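Local coordinates for protein translation initiation factor eIF2B subunit epsilon (Schizosaccharomyces pombe, PDB 5B04) that forms part of the eIF2B complex, which catalyses the exchange of GDP for GTP on the gamma subunit of translation initiation factor eIF2, at residues L136-R147 and Q222-V230; F177-C186 and K259-K267. All blocks are in the same frame, centred on the assembly; numbering follows the deposited sequence.

Interaction 1. Residues L136-R147 and Q222-V230; sequences LNEVLKEHRKRR and QIDICSNDV
A chi1 of 174° on His-143 sets CG opposite the backbone N and sends the imidazole from helix 137-147 to Ile-225, where a chi1 of -45° places CG1 opposite the carbonyl carbon and lets the CG2 branch face the ring. The methyl sits over the middle of one ring face: Ile-225 CG2 is 3.6 Å from the centroid of the His-143 ring and 9° off its normal, a CH-pi contact. Ile-225 is also met by Leu-140, one turn back, and by Leu-136 at the start of the helix. Its CG2 meets Leu-140 CD2 at 3.7 Å, the two side chains standing at about a right angle, and its CD1 comes to 4.0 Å from Leu-136 CD1. That same leucine methyl reaches on to Ile-223 CG2 at 4.2 Å, so Leu-136, Leu-140 and His-143 together cover the face of strand 222-226 carrying Ile-223 and Ile-225, as expected of a helix laid on the central sheet of a nucleotidyltransferase-like, GT-A-related domain. Asp-224 leaves the other face, and its OD2 forms a salt bridge with Arg-244 NH1.

Farther along, the Arg-147 chain bends at its third torsion and brings the guanidinium face over Ser-227, with NH1 3.5 Å from Ser-227 CB. The polar ends are served by the neighbouring strand and loops: Arg-147 NH1 bonds Ala-153 O, Ser-227 OG bonds Ile-154 O, and His-143 uses ND1 for Thr-156 OG1 and, weakly, NE2 for Asp-122 OD2. Arg-147 NH1 and Asp-229 OD2, 4.4 Å apart, are too distant for a salt bridge, though their opposite charges probably attract. Helix and strand thus meet through methyls and one imidazole face, and the guanidinium covers the loop residue Ser-227, while the polar ends of all three residues are bonded mainly to strand 153-161.

Interaction 2. Residues F177-C186 and K259-K267; sequences FVIDKKTSQC and KKIHCHVAK
The backbones of Ser-184 and Cys-263 join through a nearly straight bond, Cys-263 N to Ser-184 O at 3.0 Å and 175°, where the short axes of strand 177-179 and strand 260-266 stand at 99° to each other. A weaker bond runs the other way, from Cys-186 N to Ile-261 O. Ser-184 O takes a second, weak donor in His-262 ND1 at 3.4 Å, the oxygen lying at the ring's edge near its plane. A chi1 of -76° puts CG of His-262 beside its own backbone N, and the ring meets the turn, CE1 lying 3.5 Å from Gln-185 CB. Beyond that beta carbon the Gln-185 chain runs extended, and its NE2 ends 3.6 Å from Lys-260 CG. Residues 180-185 form the turn of a beta hairpin joining strands 175-179 and 186-191, closed by a bond from Asp-180 N to Gln-185 O; the hairpin end thus lies across strand 260-266, which itself pairs in parallel with strand 153-161. Replacing His-262 by alanine is likely to leave Ser-184 O with the Cys-263 amide alone from this strand and to open a gap beside Gln-185 CB.

On the buried side, Cys-263 fits among three hairpin residues. Its SG approaches the Phe-177 ring obliquely, 3.5 Å from CD2, in a sulfur-aromatic contact, and lies 3.7 Å from Cys-186 CB. Ile-179 CD1 meets Cys-263 CB at 4.0 Å and also touches Val-265 CG2. Phe-177 in turn packs edge-to-face with Tyr-189, on the returning strand of the hairpin.

In the fold
Interaction 1 is the more deeply buried, a helix-on-sheet contact whose polar ends are bonded to strand 153-161 and nearby loops; interaction 2 is only partly buried, and one good backbone bond and two weak bonds join its turn to the strand beside a small patch of sulfur and hydrocarbon. Both draw on the same mixed sheet, in which strands 212-226 and 175-179 are neighbours, and strand 153-161 lies against elements of each. Helix 137-147 joins them directly: Glu-142 OE1 makes a probable hydrogen bond of 3.0 Å with His-264 ND1, and Arg-146 packs on His-262 and Ser-184. Near interaction 2, Lys-181 and Lys-267 also reach Thr-232 and Arg-230 of the gamma subunit, whereas interaction 1 touches no other chain.

Interaction 1. Residues L136-R147 and Q222-V230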
loop_
_atom_site.group_PDB
_atom_site.type_symbol
_atom_site.label_atom_id
_atom_site.label_comp_id
_atom_site.label_asym_id
_atom_site.label_seq_id
_atom_site.Cartn_x
_atom_site.Cartn_y
_atom_site.Cartn_z
ATOM N N LEU I 136 37.871 29.562 -11.434
ATOM C CA LEU I 136 39.305 29.653 -11.182
ATOM C C LEU I 136 39.607 29.995 -9.732
ATOM O O LEU I 136 40.768 30.047 -9.331
ATOM C CB LEU I 136 39.949 30.694 -12.095
ATOM C CG LEU I 136 40.183 30.285 -13.547
ATOM C CD1 LEU I 136 40.988 31.354 -14.261
ATOM C CD2 LEU I 136 40.890 28.940 -13.612
ATOM N N ASN I 137 38.555 30.228 -8.955
ATOM C CA ASN I 137 38.694 30.657 -7.570
ATOM C C ASN I 137 39.567 29.710 -6.749
ATOM O O ASN I 137 40.491 30.148 -6.068
ATOM C CB ASN I 137 37.314 30.798 -6.927
ATOM C CG ASN I 137 37.349 31.599 -5.644
ATOM O OD1 ASN I 137 37.740 31.095 -4.596
ATOM N ND2 ASN I 137 36.943 32.863 -5.723
ATOM N N GLU I 138 39.286 28.413 -6.835
ATOM C CA GLU I 138 40.064 27.408 -6.113
ATOM C C GLU I 138 41.435 27.186 -6.743
ATOM O O GLU I 138 42.397 26.856 -6.050
ATOM C CB GLU I 138 39.299 26.085 -6.048
ATOM C CG GLU I 138 38.369 25.960 -4.850
ATOM C CD GLU I 138 37.289 27.026 -4.824
ATOM O OE1 GLU I 138 36.917 27.535 -5.904
ATOM O OE2 GLU I 138 36.814 27.359 -3.718
ATOM N N VAL I 139 41.518 27.359 -8.059
ATOM C CA VAL I 139 42.787 27.240 -8.764
ATOM C C VAL I 139 43.729 28.349 -8.312
ATOM O O VAL I 139 44.944 28.160 -8.238
ATOM C CB VAL I 139 42.602 27.310 -10.291
ATOM C CG1 VAL I 139 43.886 26.910 -11.000
ATOM C CG2 VAL I 139 41.455 26.414 -10.725
ATOM N N LEU I 140 43.151 29.505 -8.004
ATOM C CA LEU I 140 43.916 30.640 -7.508
ATOM C C LEU I 140 44.468 30.366 -6.114
ATOM O O LEU I 140 45.631 30.644 -5.841
ATOM C CB LEU I 140 43.052 31.901 -7.493
ATOM C CG LEU I 140 42.750 32.527 -8.854
ATOM C CD1 LEU I 140 41.626 33.532 -8.722
ATOM C CD2 LEU I 140 43.995 33.181 -9.432
ATOM N N LYS I 141 43.629 29.816 -5.240
ATOM C CA LYS I 141 44.030 29.526 -3.865
ATOM C C LYS I 141 45.219 28.576 -3.809
ATOM O O LYS I 141 46.127 28.754 -2.996
ATOM C CB LYS I 141 42.855 28.941 -3.078
ATOM C CG LYS I 141 41.587 29.759 -3.193
ATOM C CD LYS I 141 40.679 29.595 -1.989
ATOM C CE LYS I 141 39.458 30.487 -2.133
ATOM N NZ LYS I 141 38.473 30.325 -1.031
ATOM N N GLU I 142 45.210 27.570 -4.676
ATOM C CA GLU I 142 46.325 26.638 -4.775
ATOM C C GLU I 142 47.569 27.358 -5.282
ATOM O O GLU I 142 48.688 27.051 -4.873
ATOM C CB GLU I 142 45.977 25.472 -5.702
ATOM C CG GLU I 142 44.742 24.689 -5.288
ATOM C CD GLU I 142 44.469 23.512 -6.205
ATOM O OE1 GLU I 142 45.123 23.419 -7.266
ATOM O OE2 GLU I 142 43.601 22.682 -5.866
ATOM N N HIS I 143 47.356 28.318 -6.176
ATOM C CA HIS I 143 48.443 29.100 -6.752
ATOM C C HIS I 143 49.076 30.021 -5.714
ATOM O O HIS I 143 50.296 30.178 -5.671
ATOM C CB HIS I 143 47.934 29.915 -7.941
ATOM C CG HIS I 143 48.951 30.851 -8.516
ATOM N ND1 HIS I 143 49.899 30.449 -9.433
ATOM C CD2 HIS I 143 49.166 32.172 -8.306
ATOM C CE1 HIS I 143 50.655 31.481 -9.762
ATOM N NE2 HIS I 143 50.232 32.538 -9.093
ATOM N N ARG I 144 48.238 30.624 -4.878
ATOM C CA ARG I 144 48.708 31.536 -3.843
ATOM C C ARG I 144 49.433 30.789 -2.734
ATOM O O ARG I 144 50.515 31.195 -2.308
ATOM C CB ARG I 144 47.537 32.318 -3.259
ATOM C CG ARG I 144 46.711 33.036 -4.296
ATOM C CD ARG I 144 45.514 33.657 -3.641
ATOM N NE ARG I 144 44.469 34.072 -4.579
ATOM C CZ ARG I 144 44.548 35.122 -5.395
ATOM N NH1 ARG I 144 45.640 35.876 -5.429
ATOM N NH2 ARG I 144 43.528 35.413 -6.191
ATOM N N LYS I 145 48.827 29.701 -2.265
ATOM C CA LYS I 145 49.413 28.896 -1.199
ATOM C C LYS I 145 50.776 28.351 -1.611
ATOM O O LYS I 145 51.715 28.338 -0.814
ATOM C CB LYS I 145 48.483 27.744 -0.813
ATOM C CG LYS I 145 49.055 26.844 0.273
ATOM C CD LYS I 145 48.063 25.785 0.723
ATOM C CE LYS I 145 48.660 24.917 1.820
ATOM N NZ LYS I 145 47.695 23.907 2.331
ATOM N N ARG I 146 50.877 27.908 -2.859
ATOM C CA ARG I 146 52.144 27.433 -3.404
ATOM C C ARG I 146 53.198 28.531 -3.379
ATOM O O ARG I 146 54.374 28.274 -3.123
ATOM C CB ARG I 146 51.963 26.926 -4.837
ATOM C CG ARG I 146 51.775 25.426 -4.956
ATOM C CD ARG I 146 51.946 24.968 -6.395
ATOM N NE ARG I 146 50.918 25.517 -7.275
ATOM C CZ ARG I 146 49.734 24.951 -7.480
ATOM N NH1 ARG I 146 49.425 23.816 -6.867
ATOM N NH2 ARG I 146 48.858 25.517 -8.298
ATOM N N ARG I 147 52.764 29.759 -3.642
ATOM C CA ARG I 147 53.679 30.887 -3.773
ATOM C C ARG I 147 54.055 31.530 -2.443
ATOM O O ARG I 147 55.040 32.262 -2.365
ATOM C CB ARG I 147 53.077 31.951 -4.691
ATOM C CG ARG I 147 53.362 31.736 -6.164
ATOM C CD ARG I 147 53.011 32.976 -6.967
ATOM N NE ARG I 147 53.508 34.189 -6.325
ATOM C CZ ARG I 147 54.751 34.646 -6.443
ATOM N NH1 ARG I 147 55.635 33.990 -7.180
ATOM N NH2 ARG I 147 55.111 35.760 -5.818
ATOM N N GLN I 222 45.613 26.795 -22.305
ATOM C CA GLN I 222 46.446 27.995 -22.316
ATOM C C GLN I 222 45.776 29.134 -21.551
ATOM O O GLN I 222 45.899 30.304 -21.913
ATOM C CB GLN I 222 46.772 28.419 -23.749
ATOM C CG GLN I 222 47.375 27.301 -24.582
ATOM C CD GLN I 222 48.557 27.758 -25.413
ATOM O OE1 GLN I 222 48.837 28.952 -25.511
ATOM N NE2 GLN I 222 49.261 26.805 -26.012
ATOM N N ILE I 223 45.052 28.767 -20.499
ATOM C CA ILE I 223 44.575 29.722 -19.509
ATOM C C ILE I 223 45.553 29.690 -18.345
ATOM O O ILE I 223 45.620 28.706 -17.611
ATOM C CB ILE I 223 43.153 29.396 -19.018
ATOM C CG1 ILE I 223 42.157 29.464 -20.177
ATOM C CG2 ILE I 223 42.743 30.346 -17.902
ATOM C CD1 ILE I 223 40.720 29.236 -19.761
ATOM N N ASP I 224 46.323 30.758 -18.183
ATOM C CA ASP I 224 47.455 30.721 -17.269
ATOM C C ASP I 224 47.363 31.723 -16.123
ATOM O O ASP I 224 47.076 32.901 -16.328
ATOM C CB ASP I 224 48.749 30.949 -18.051
ATOM C CG ASP I 224 49.028 29.841 -19.049
ATOM O OD1 ASP I 224 48.801 28.661 -18.704
ATOM O OD2 ASP I 224 49.466 30.147 -20.178
ATOM N N ILE I 225 47.608 31.229 -14.913
ATOM C CA ILE I 225 47.721 32.075 -13.732
ATOM C C ILE I 225 49.176 32.486 -13.554
ATOM O O ILE I 225 50.043 31.633 -13.379
ATOM C CB ILE I 225 47.235 31.353 -12.461
ATOM C CG1 ILE I 225 45.922 30.614 -12.726
ATOM C CG2 ILE I 225 47.099 32.337 -11.306
ATOM C CD1 ILE I 225 44.755 31.525 -13.025
ATOM N N CYS I 226 49.447 33.785 -13.598
ATOM C CA CYS I 226 50.824 34.267 -13.554
ATOM C C CYS I 226 51.115 35.114 -12.320
ATOM O O CYS I 226 50.213 35.720 -11.749
ATOM C CB CYS I 226 51.139 35.067 -14.816
ATOM S SG CYS I 226 51.196 34.083 -16.327
ATOM N N SER I 227 52.383 35.153 -11.923
ATOM C CA SER I 227 52.807 35.908 -10.747
ATOM C C SER I 227 53.241 37.325 -11.111
ATOM O O SER I 227 53.170 37.728 -12.272
ATOM C CB SER I 227 53.949 35.182 -10.034
ATOM O OG SER I 227 55.027 34.935 -10.922
ATOM N N ASN I 228 53.690 38.075 -10.108
ATOM C CA ASN I 228 54.178 39.437 -10.311
ATOM C C ASN I 228 55.401 39.495 -11.219
ATOM O O ASN I 228 55.584 40.453 -11.968
ATOM C CB ASN I 228 54.517 40.084 -8.966
ATOM C CG ASN I 228 53.329 40.775 -8.332
ATOM O OD1 ASN I 228 52.554 41.449 -9.010
ATOM N ND2 ASN I 228 53.181 40.616 -7.022
ATOM N N ASP I 229 56.230 38.460 -11.144
ATOM C CA ASP I 229 57.518 38.442 -11.829
ATOM C C ASP I 229 57.411 38.439 -13.353
ATOM O O ASP I 229 58.304 38.937 -14.038
ATOM C CB ASP I 229 58.328 37.221 -11.382
ATOM C CG ASP I 229 58.588 37.207 -9.889
ATOM O OD1 ASP I 229 58.581 38.293 -9.272
ATOM O OD2 ASP I 229 58.803 36.109 -9.333
ATOM N N VAL I 230 56.317 37.889 -13.875
ATOM C CA VAL I 230 56.200 37.597 -15.307
ATOM C C VAL I 230 56.426 38.798 -16.245
ATOM O O VAL I 230 57.221 38.690 -17.180
ATOM C CB VAL I 230 54.825 36.967 -15.626
ATOM C CG1 VAL I 230 54.679 36.730 -17.122
ATOM C CG2 VAL I 230 54.656 35.671 -14.858
#

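Interaction 2. Residues F177-C186 and K259-K267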
loop_
_atom_site.group_PDB
_atom_site.type_symbol
_atom_site.label_atom_id
_atom_site.label_comp_id
_atom_site.label_asym_id
_atom_site.label_seq_id
_atom_site.Cartn_x
_atom_site.Cartn_y
_atom_site.Cartn_z
ATOM N N PHE I 177 52.437 16.480 -21.199
ATOM C CA PHE I 177 52.832 17.015 -19.905
ATOM C C PHE I 177 53.429 15.918 -19.032
ATOM O O PHE I 177 52.941 14.788 -19.024
ATOM C CB PHE I 177 51.637 17.654 -19.190
ATOM C CG PHE I 177 51.186 18.956 -19.792
ATOM C CD1 PHE I 177 50.434 18.977 -20.955
ATOM C CD2 PHE I 177 51.499 20.159 -19.182
ATOM C CE1 PHE I 177 50.014 20.175 -21.504
ATOM C CE2 PHE I 177 51.081 21.359 -19.724
ATOM C CZ PHE I 177 50.337 21.366 -20.888
ATOM N N VAL I 178 54.490 16.251 -18.306
ATOM C CA VAL I 178 55.040 15.347 -17.304
ATOM C C VAL I 178 54.987 16.036 -15.949
ATOM O O VAL I 178 55.728 16.985 -15.693
ATOM C CB VAL I 178 56.482 14.928 -17.627
ATOM C CG1 VAL I 178 57.033 14.037 -16.524
ATOM C CG2 VAL I 178 56.539 14.217 -18.971
ATOM N N ILE I 179 54.098 15.558 -15.087
ATOM C CA ILE I 179 53.772 16.267 -13.858
ATOM C C ILE I 179 54.088 15.454 -12.605
ATOM O O ILE I 179 53.881 14.241 -12.570
ATOM C CB ILE I 179 52.280 16.655 -13.835
ATOM C CG1 ILE I 179 51.787 16.974 -15.249
ATOM C CG2 ILE I 179 52.046 17.828 -12.905
ATOM C CD1 ILE I 179 50.338 17.401 -15.310
ATOM N N ASP I 180 54.597 16.131 -11.579
ATOM C CA ASP I 180 54.808 15.513 -10.276
ATOM C C ASP I 180 53.447 15.211 -9.657
ATOM O O ASP I 180 52.677 16.124 -9.368
ATOM C CB ASP I 180 55.636 16.427 -9.369
ATOM C CG ASP I 180 56.207 15.704 -8.161
ATOM O OD1 ASP I 180 55.514 14.837 -7.588
ATOM O OD2 ASP I 180 57.357 16.008 -7.781
ATOM N N LYS I 181 53.158 13.929 -9.452
ATOM C CA LYS I 181 51.815 13.485 -9.082
ATOM C C LYS I 181 51.276 14.066 -7.775
ATOM O O LYS I 181 50.071 14.020 -7.529
ATOM C CB LYS I 181 51.777 11.958 -9.000
ATOM C CG LYS I 181 51.726 11.271 -10.351
ATOM C CD LYS I 181 51.366 9.804 -10.200
ATOM C CE LYS I 181 50.026 9.636 -9.502
ATOM N NZ LYS I 181 49.671 8.202 -9.316
ATOM N N LYS I 182 52.154 14.611 -6.939
ATOM C CA LYS I 182 51.718 15.186 -5.670
ATOM C C LYS I 182 51.709 16.710 -5.705
ATOM O O LYS I 182 50.696 17.341 -5.404
ATOM C CB LYS I 182 52.606 14.704 -4.524
ATOM C CG LYS I 182 52.171 15.215 -3.159
ATOM C CD LYS I 182 53.134 14.778 -2.069
ATOM C CE LYS I 182 53.432 13.291 -2.161
ATOM N NZ LYS I 182 53.462 12.644 -0.820
ATOM N N THR I 183 52.845 17.295 -6.072
ATOM C CA THR I 183 52.995 18.745 -6.068
ATOM C C THR I 183 52.411 19.388 -7.322
ATOM O O THR I 183 52.332 20.613 -7.416
ATOM C CB THR I 183 54.475 19.148 -5.938
ATOM O OG1 THR I 183 55.225 18.569 -7.012
ATOM C CG2 THR I 183 55.042 18.663 -4.615
ATOM N N SER I 184 52.004 18.553 -8.275
ATOM C CA SER I 184 51.435 19.005 -9.546
ATOM C C SER I 184 52.348 20.000 -10.261
ATOM O O SER I 184 51.879 20.942 -10.900
ATOM C CB SER I 184 50.049 19.621 -9.332
ATOM O OG SER I 184 50.129 20.846 -8.626
ATOM N N GLN I 185 53.654 19.780 -10.152
ATOM C CA GLN I 185 54.632 20.628 -10.821
ATOM C C GLN I 185 54.987 20.071 -12.193
ATOM O O GLN I 185 55.417 18.924 -12.314
ATOM C CB GLN I 185 55.898 20.770 -9.972
ATOM C CG GLN I 185 57.111 21.256 -10.752
ATOM C CD GLN I 185 58.299 21.555 -9.860
ATOM O OE1 GLN I 185 58.306 21.210 -8.678
ATOM N NE2 GLN I 185 59.316 22.198 -10.425
ATOM N N CYS I 186 54.799 20.886 -13.224
ATOM C CA CYS I 186 55.180 20.496 -14.573
ATOM C C CYS I 186 56.699 20.452 -14.687
ATOM O O CYS I 186 57.376 21.452 -14.457
ATOM C CB CYS I 186 54.591 21.463 -15.602
ATOM S SG CYS I 186 54.961 21.044 -17.320
ATOM N N LYS I 259 63.213 28.604 -11.639
ATOM C CA LYS I 259 61.819 28.932 -11.489
ATOM C C LYS I 259 60.970 27.710 -11.646
ATOM O O LYS I 259 61.362 26.758 -12.279
ATOM C CB LYS I 259 61.441 29.984 -12.489
ATOM C CG LYS I 259 62.419 31.126 -12.494
ATOM C CD LYS I 259 62.613 31.649 -11.096
ATOM C CE LYS I 259 61.903 32.974 -10.934
ATOM N NZ LYS I 259 62.133 33.555 -9.592
ATOM N N LYS I 260 59.810 27.734 -11.020
ATOM C CA LYS I 260 58.970 26.572 -10.934
ATOM C C LYS I 260 57.705 26.815 -11.698
ATOM O O LYS I 260 57.099 27.852 -11.573
ATOM C CB LYS I 260 58.617 26.306 -9.484
ATOM C CG LYS I 260 59.575 25.385 -8.761
ATOM C CD LYS I 260 59.348 25.448 -7.266
ATOM C CE LYS I 260 60.510 24.853 -6.512
ATOM N NZ LYS I 260 61.786 25.359 -7.072
ATOM N N ILE I 261 57.314 25.845 -12.502
ATOM C CA ILE I 261 56.101 25.948 -13.294
ATOM C C ILE I 261 55.124 24.869 -12.824
ATOM O O ILE I 261 55.538 23.777 -12.429
ATOM C CB ILE I 261 56.404 25.817 -14.809
ATOM C CG1 ILE I 261 55.239 26.342 -15.641
ATOM C CG2 ILE I 261 56.768 24.397 -15.188
ATOM C CD1 ILE I 261 55.011 27.802 -15.446
ATOM N N HIS I 262 53.831 25.179 -12.835
ATOM C CA HIS I 262 52.845 24.271 -12.254
ATOM C C HIS I 262 51.625 24.036 -13.138
ATOM O O HIS I 262 51.284 24.860 -13.987
ATOM C CB HIS I 262 52.388 24.797 -10.891
ATOM C CG HIS I 262 53.382 24.571 -9.794
ATOM N ND1 HIS I 262 53.516 23.360 -9.152
ATOM C CD2 HIS I 262 54.289 25.401 -9.228
ATOM C CE1 HIS I 262 54.464 23.453 -8.236
ATOM N NE2 HIS I 262 54.949 24.681 -8.261
ATOM N N CYS I 263 50.972 22.899 -12.917
ATOM C CA CYS I 263 49.766 22.533 -13.650
ATOM C C CYS I 263 48.579 22.330 -12.718
ATOM O O CYS I 263 48.727 21.805 -11.613
ATOM C CB CYS I 263 49.992 21.255 -14.460
ATOM S SG CYS I 263 50.932 21.470 -15.982
ATOM N N HIS I 264 47.404 22.750 -13.170
ATOM C CA HIS I 264 46.162 22.406 -12.494
ATOM C C HIS I 264 45.265 21.637 -13.451
ATOM O O HIS I 264 44.763 22.193 -14.428
ATOM C CB HIS I 264 45.439 23.650 -11.982
ATOM C CG HIS I 264 44.113 23.355 -11.353
ATOM N ND1 HIS I 264 43.954 23.178 -9.996
ATOM C CD2 HIS I 264 42.884 23.191 -11.899
ATOM C CE1 HIS I 264 42.684 22.926 -9.732
ATOM N NE2 HIS I 264 42.013 22.926 -10.869
ATOM N N VAL I 265 45.068 20.355 -13.169
ATOM C CA VAL I 265 44.239 19.516 -14.021
ATOM C C VAL I 265 42.780 19.566 -13.587
ATOM O O VAL I 265 42.407 18.999 -12.560
ATOM C CB VAL I 265 44.721 18.055 -14.015
ATOM C CG1 VAL I 265 43.811 17.193 -14.877
ATOM C CG2 VAL I 265 46.159 17.971 -14.503
ATOM N N ALA I 266 41.962 20.260 -14.370
ATOM C CA ALA I 266 40.527 20.302 -14.127
ATOM C C ALA I 266 39.885 19.023 -14.644
ATOM O O ALA I 266 40.038 18.673 -15.815
ATOM C CB ALA I 266 39.905 21.522 -14.786
ATOM N N LYS I 267 39.169 18.344 -13.774
ATOM C CA LYS I 267 38.534 17.099 -14.098
ATOM C C LYS I 267 37.052 17.258 -14.337
ATOM O O LYS I 267 36.335 16.286 -14.422
ATOM C CB LYS I 267 38.780 16.115 -12.980
ATOM C CG LYS I 267 40.064 15.334 -13.150
ATOM C CD LYS I 267 40.840 15.191 -11.863
ATOM C CE LYS I 267 42.135 14.453 -12.117
ATOM N NZ LYS I 267 41.905 12.990 -12.154
#